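Local coordinates for UPF0033 domain-containing protein (Desulfitobacterium hafniense, PDB 3HZ7) that is of unknown function but carries an N-terminal TusA-like (SirA-like) domain, consistent with a role in sulfur transfer or sulfur-carrier chemistry, at residues Val34-Asp39 and Gly64-Thr69. Residues are numbered along the deposited sequence; the frame is centred on the assembly and turned at random.
Sequences VLVDND and GVIEVT
Val-34 and Val-36 pair with Val-68 and Ile-66 as antiparallel neighbours at the middle of the mixed sheet of this TusA-like alpha/beta domain; segments 34-36 and 66-69 run at 151° to each other. Four backbone hydrogen bonds define the register. Val-34 N donates to Val-68 O (2.8 Å), and Val-34 O accepts Val-68 N. Val-36 N donates to Ile-66 O (N-H...O 170°), and Ile-66 N to Val-36 O is the shortest of the four, 2.7 Å. Between them Leu-35 faces Glu-67 as a non-hydrogen-bonded pair.

Side-chain packing divides by face. On the face carrying Val-34, Val-36, Ile-66 and Val-68, Val-36 CG2 sits 4.0 Å from Ile-66 CB; helix 39-52 packs here, Leu-45 touching Val-36 and Val-68. On the other, CG of Glu-67 stands anti to its backbone N (chi1 -174°), and the extended chain runs beside Leu-35, CD2 to OE1 3.5 Å, before OE1 reaches Lys-61 in a salt bridge; Leu-35 CD2 also meets Val-65 CG1 at 4.0 Å.

Asn-38 N-caps helix 39-52, OD1 accepting Ser-41 N; ND2 donates to Asp-37 OD1, while Asp-37 OD2 accepts Gly-8 N. Against this turn Ile-66 extends CD1, 3.6 Å from Asn-38 C.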
loop_
_atom_site.group_PDB
_atom_site.type_symbol
_atom_site.label_atom_id
_atom_site.label_comp_id
_atom_site.label_asym_id
_atom_site.label_seq_id
_atom_site.Cartn_x
_atom_site.Cartn_y
_atom_site.Cartn_z
ATOM N N VAL A 34 2.453 -1.491 2.686
ATOM C CA VAL A 34 1.716 -2.744 2.602
ATOM C C VAL A 34 2.617 -3.873 2.139
ATOM O O VAL A 34 3.309 -3.733 1.127
ATOM C CB VAL A 34 0.573 -2.622 1.570
ATOM C CG1 VAL A 34 -0.449 -3.835 1.730
ATOM C CG2 VAL A 34 -0.063 -1.243 1.667
ATOM N N LEU A 35 2.613 -4.976 2.856
ATOM C CA LEU A 35 3.381 -6.143 2.421
ATOM C C LEU A 35 2.483 -7.100 1.573
ATOM O O LEU A 35 1.403 -7.576 2.057
ATOM C CB LEU A 35 3.948 -6.882 3.633
ATOM C CG LEU A 35 4.726 -6.038 4.656
ATOM C CD1 LEU A 35 5.216 -6.946 5.846
ATOM C CD2 LEU A 35 5.945 -5.404 3.948
ATOM N N VAL A 36 2.866 -7.322 0.313
ATOM C CA VAL A 36 2.133 -8.270 -0.569
ATOM C C VAL A 36 3.082 -9.308 -1.189
ATOM O O VAL A 36 4.312 -9.155 -1.190
ATOM C CB VAL A 36 1.265 -7.585 -1.668
ATOM C CG1 VAL A 36 0.166 -6.803 -0.980
ATOM C CG2 VAL A 36 2.136 -6.635 -2.635
ATOM N N ASP A 37 2.510 -10.432 -1.619
ATOM C CA ASP A 37 3.324 -11.501 -2.174
ATOM C C ASP A 37 3.150 -11.732 -3.671
ATOM O O ASP A 37 3.397 -12.835 -4.136
ATOM C CB ASP A 37 3.051 -12.800 -1.418
ATOM C CG ASP A 37 1.595 -13.281 -1.563
ATOM O OD1 ASP A 37 0.933 -12.975 -2.579
ATOM O OD2 ASP A 37 1.125 -13.998 -0.643
ATOM N N ASN A 38 2.716 -10.734 -4.432
ATOM C CA ASN A 38 2.601 -10.958 -5.877
ATOM C C ASN A 38 2.554 -9.595 -6.531
ATOM O O ASN A 38 2.072 -8.636 -5.931
ATOM C CB ASN A 38 1.324 -11.826 -6.210
ATOM C CG ASN A 38 0.038 -11.119 -5.863
ATOM O OD1 ASN A 38 -0.407 -10.263 -6.598
ATOM N ND2 ASN A 38 -0.539 -11.440 -4.714
ATOM N N ASP A 39 3.057 -9.522 -7.762
ATOM C CA ASP A 39 3.149 -8.286 -8.539
ATOM C C ASP A 39 1.845 -7.651 -8.886
ATOM O O ASP A 39 1.745 -6.434 -9.070
ATOM C CB ASP A 39 3.887 -8.550 -9.851
ATOM C CG ASP A 39 5.331 -8.233 -9.768
ATOM O OD1 ASP A 39 6.119 -9.118 -9.335
ATOM O OD2 ASP A 39 5.661 -7.071 -10.146
ATOM N N GLY A 64 10.395 -13.225 -1.600
ATOM C CA GLY A 64 9.240 -12.788 -2.373
ATOM C C GLY A 64 8.328 -11.684 -1.814
ATOM O O GLY A 64 7.301 -11.372 -2.439
ATOM N N VAL A 65 8.653 -11.105 -0.659
ATOM C CA VAL A 65 7.805 -10.047 -0.112
ATOM C C VAL A 65 7.957 -8.744 -0.885
ATOM O O VAL A 65 9.091 -8.250 -1.105
ATOM C CB VAL A 65 8.125 -9.720 1.371
ATOM C CG1 VAL A 65 7.311 -8.478 1.841
ATOM C CG2 VAL A 65 7.766 -10.923 2.277
ATOM N N ILE A 66 6.838 -8.203 -1.325
ATOM C CA ILE A 66 6.859 -6.919 -1.973
ATOM C C ILE A 66 6.316 -5.846 -0.991
ATOM O O ILE A 66 5.205 -5.977 -0.407
ATOM C CB ILE A 66 6.059 -6.943 -3.257
ATOM C CG1 ILE A 66 6.640 -8.027 -4.201
ATOM C CG2 ILE A 66 6.115 -5.595 -3.889
ATOM C CD1 ILE A 66 5.761 -8.398 -5.340
ATOM N N GLU A 67 7.106 -4.793 -0.765
ATOM C CA GLU A 67 6.630 -3.734 0.107
ATOM C C GLU A 67 6.268 -2.544 -0.738
ATOM O O GLU A 67 7.087 -2.060 -1.502
ATOM C CB GLU A 67 7.687 -3.375 1.149
ATOM C CG GLU A 67 7.157 -2.392 2.159
ATOM C CD GLU A 67 7.955 -2.337 3.459
ATOM O OE1 GLU A 67 8.734 -3.259 3.751
ATOM O OE2 GLU A 67 7.779 -1.369 4.213
ATOM N N VAL A 68 5.008 -2.103 -0.645
ATOM C CA VAL A 68 4.531 -0.952 -1.398
ATOM C C VAL A 68 4.294 0.148 -0.353
ATOM O O VAL A 68 3.513 -0.013 0.600
ATOM C CB VAL A 68 3.187 -1.296 -2.150
ATOM C CG1 VAL A 68 2.720 -0.155 -3.021
ATOM C CG2 VAL A 68 3.395 -2.560 -3.004
ATOM N N THR A 69 4.946 1.272 -0.538
ATOM C CA THR A 69 4.809 2.379 0.402
ATOM C C THR A 69 3.998 3.510 -0.228
ATOM O O THR A 69 4.310 3.973 -1.349
ATOM C CB THR A 69 6.206 2.835 0.827
ATOM O OG1 THR A 69 6.882 1.697 1.378
ATOM C CG2 THR A 69 6.135 3.973 1.871
#